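Local structure of microcin B17-processing protein McbB (Escherichia coli, 6GRI) at residues A[45-50]-A[78-83]. The protein takes part in converting the inactive microcin B17 precursor peptide McbA into the active antibiotic. Sequence-based numbering, arbitrary orientation.
Sequences KVLESL and EFLITT
With CG beside the backbone N and opposite the carbonyl carbon (chi1 -66° and -67°), and with chi2 extended in both, Leu80 and Leu50 carry their methyl ends across the gap and meet tip to tip. Leu80 CD2 lies 3.6 Å from Leu50 CD1. The same methyl also takes in Leu47, whose CD2 comes to 3.7 Å from Leu80 CD2 as the two side chains run past one another in opposite directions. The second branch of Leu80, CD1, touches Leu50 CD1 as well (4.0 Å), and Val46 CG1 lies just beyond, 4.2 Å from Leu80 CD1, so one leucine reaches all three apolar residues of 45-50. The axes of segments 45-50 and 78-82 come no nearer than 12.5 Å and cross at -52°, so it is side-chain ends, not backbones, that meet. Helices 42-52, 59-69 and 73-82, with the small antiparallel sheet, build an N-terminal domain consistent with the winged helix-turn-helix-like RiPP recognition element, which in related systems binds the leader peptide. Leu66 of helix 59-69 packs on Val46 and Leu62 on Leu50, while Ile20 and Leu29 of the sheet pack on Leu47. On Leu47's other branch, CD1 approaches the edge of the Phe79 ring near its plane, 4.5 Å from CE2. Thr83 CG2 lies over one face of that ring, offset to the rim, while Thr83 OG1 donates a 2.9 Å hydrogen bond to Phe79 O from above the carbonyl plane.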
ATOM      1  N   LYS A  45      43.272  31.977   7.190  1.00102.07           N
ATOM      2  CA  LYS A  45      44.278  31.048   7.740  1.00101.90           C
ATOM      3  C   LYS A  45      43.621  29.843   8.415  1.00 98.25           C
ATOM      4  O   LYS A  45      43.939  28.689   8.094  1.00 95.75           O
ATOM      5  CB  LYS A  45      45.185  31.765   8.740  1.00102.90           C
ATOM      6  N   VAL A  46      42.692  30.127   9.330  1.00 96.33           N
ATOM      7  CA  VAL A  46      41.921  29.087  10.027  1.00 94.31           C
ATOM      8  C   VAL A  46      41.201  28.209   9.008  1.00 92.84           C
ATOM      9  O   VAL A  46      41.276  26.985   9.097  1.00 92.35           O
ATOM     10  CB  VAL A  46      40.892  29.685  11.033  1.00 94.07           C
ATOM     11  CG1 VAL A  46      39.961  28.608  11.592  1.00 92.43           C
ATOM     12  CG2 VAL A  46      41.596  30.407  12.178  1.00 96.89           C
ATOM     13  N   LEU A  47      40.520  28.838   8.045  1.00 93.15           N
ATOM     14  CA  LEU A  47      39.782  28.105   7.002  1.00 90.21           C
ATOM     15  C   LEU A  47      40.709  27.251   6.142  1.00 89.22           C
ATOM     16  O   LEU A  47      40.378  26.106   5.814  1.00 88.28           O
ATOM     17  CB  LEU A  47      38.942  29.053   6.129  1.00 89.46           C
ATOM     18  CG  LEU A  47      37.668  29.594   6.791  1.00 88.34           C
ATOM     19  CD1 LEU A  47      37.053  30.710   5.959  1.00 90.16           C
ATOM     20  CD2 LEU A  47      36.645  28.493   7.024  1.00 86.33           C
ATOM     21  N   GLU A  48      41.868  27.801   5.798  1.00 90.95           N
ATOM     22  CA  GLU A  48      42.931  27.019   5.169  1.00 95.26           C
ATOM     23  C   GLU A  48      43.333  25.795   6.026  1.00 93.72           C
ATOM     24  O   GLU A  48      43.478  24.698   5.486  1.00 97.57           O
ATOM     25  CB  GLU A  48      44.149  27.908   4.877  1.00 98.81           C
ATOM     26  N   SER A  49      43.481  25.984   7.345  1.00 91.27           N
ATOM     27  CA  SER A  49      43.831  24.891   8.288  1.00 88.06           C
ATOM     28  C   SER A  49      42.769  23.770   8.380  1.00 82.36           C
ATOM     29  O   SER A  49      43.097  22.590   8.272  1.00 78.75           O
ATOM     30  CB  SER A  49      44.129  25.459   9.687  1.00 87.80           C
ATOM     31  N   LEU A  50      41.503  24.153   8.551  1.00 80.52           N
ATOM     32  CA  LEU A  50      40.370  23.207   8.657  1.00 78.00           C
ATOM     33  C   LEU A  50      40.098  22.352   7.410  1.00 77.90           C
ATOM     34  O   LEU A  50      39.488  21.282   7.521  1.00 72.91           O
ATOM     35  CB  LEU A  50      39.080  23.957   9.010  1.00 76.45           C
ATOM     36  CG  LEU A  50      39.044  24.582  10.405  1.00 79.78           C
ATOM     37  CD1 LEU A  50      38.075  25.751  10.465  1.00 80.91           C
ATOM     38  CD2 LEU A  50      38.697  23.539  11.458  1.00 80.57           C
ATOM     39  N   GLU A  78      31.167  30.938  16.511  1.00 93.75           N
ATOM     40  CA  GLU A  78      29.876  31.380  15.972  1.00 92.93           C
ATOM     41  C   GLU A  78      29.951  31.577  14.453  1.00 89.85           C
ATOM     42  O   GLU A  78      28.981  31.299  13.754  1.00 85.73           O
ATOM     43  CB  GLU A  78      29.349  32.638  16.681  1.00 97.73           C
ATOM     44  CG  GLU A  78      30.123  33.930  16.428  1.00102.14           C
ATOM     45  CD  GLU A  78      29.515  34.874  15.385  1.00104.66           C
ATOM     46  OE1 GLU A  78      29.901  36.065  15.386  1.00107.01           O
ATOM     47  OE2 GLU A  78      28.665  34.457  14.565  1.00104.12           O
ATOM     48  N   PHE A  79      31.098  32.033  13.948  1.00 88.74           N
ATOM     49  CA  PHE A  79      31.291  32.178  12.506  1.00 87.55           C
ATOM     50  C   PHE A  79      31.297  30.817  11.831  1.00 85.64           C
ATOM     51  O   PHE A  79      30.470  30.552  10.963  1.00 86.67           O
ATOM     52  CB  PHE A  79      32.586  32.928  12.178  1.00 90.61           C
ATOM     53  CG  PHE A  79      32.822  33.113  10.698  1.00 93.34           C
ATOM     54  CD1 PHE A  79      32.195  34.143  10.002  1.00 93.64           C
ATOM     55  CD2 PHE A  79      33.663  32.250   9.995  1.00 94.81           C
ATOM     56  CE1 PHE A  79      32.406  34.311   8.641  1.00 93.60           C
ATOM     57  CE2 PHE A  79      33.876  32.416   8.631  1.00 94.02           C
ATOM     58  CZ  PHE A  79      33.246  33.447   7.953  1.00 93.04           C
ATOM     59  N   LEU A  80      32.223  29.955  12.240  1.00 87.84           N
ATOM     60  CA  LEU A  80      32.393  28.634  11.607  1.00 84.84           C
ATOM     61  C   LEU A  80      31.139  27.747  11.702  1.00 80.19           C
ATOM     62  O   LEU A  80      30.861  26.972  10.787  1.00 76.98           O
ATOM     63  CB  LEU A  80      33.608  27.909  12.199  1.00 85.80           C
ATOM     64  CG  LEU A  80      34.974  28.544  11.907  1.00 88.93           C
ATOM     65  CD1 LEU A  80      36.015  28.086  12.922  1.00 90.00           C
ATOM     66  CD2 LEU A  80      35.430  28.232  10.488  1.00 87.47           C
ATOM     67  N   ILE A  81      30.394  27.864  12.802  1.00 81.19           N
ATOM     68  CA  ILE A  81      29.142  27.123  12.979  1.00 81.15           C
ATOM     69  C   ILE A  81      28.040  27.668  12.057  1.00 81.27           C
ATOM     70  O   ILE A  81      27.465  26.908  11.271  1.00 80.79           O
ATOM     71  CB  ILE A  81      28.667  27.121  14.450  1.00 80.14           C
ATOM     72  N   THR A  82      27.776  28.977  12.117  1.00 81.98           N
ATOM     73  CA  THR A  82      26.676  29.576  11.331  1.00 79.38           C
ATOM     74  C   THR A  82      26.866  29.481   9.822  1.00 76.58           C
ATOM     75  O   THR A  82      25.894  29.258   9.105  1.00 82.14           O
ATOM     76  CB  THR A  82      26.429  31.064  11.652  1.00 82.02           C
ATOM     77  OG1 THR A  82      27.617  31.815  11.392  1.00 84.54           O
ATOM     78  CG2 THR A  82      25.978  31.261  13.096  1.00 84.88           C
ATOM     79  N   THR A  83      28.097  29.652   9.341  1.00 74.24           N
ATOM     80  CA  THR A  83      28.387  29.554   7.896  1.00 73.95           C
ATOM     81  C   THR A  83      28.430  28.115   7.346  1.00 72.15           C
ATOM     82  O   THR A  83      28.542  27.923   6.136  1.00 69.35           O
ATOM     83  CB  THR A  83      29.715  30.250   7.532  1.00 76.45           C
ATOM     84  OG1 THR A  83      30.795  29.614   8.226  1.00 79.09           O
ATOM     85  CG2 THR A  83      29.675  31.740   7.898  1.00 77.55           C
TER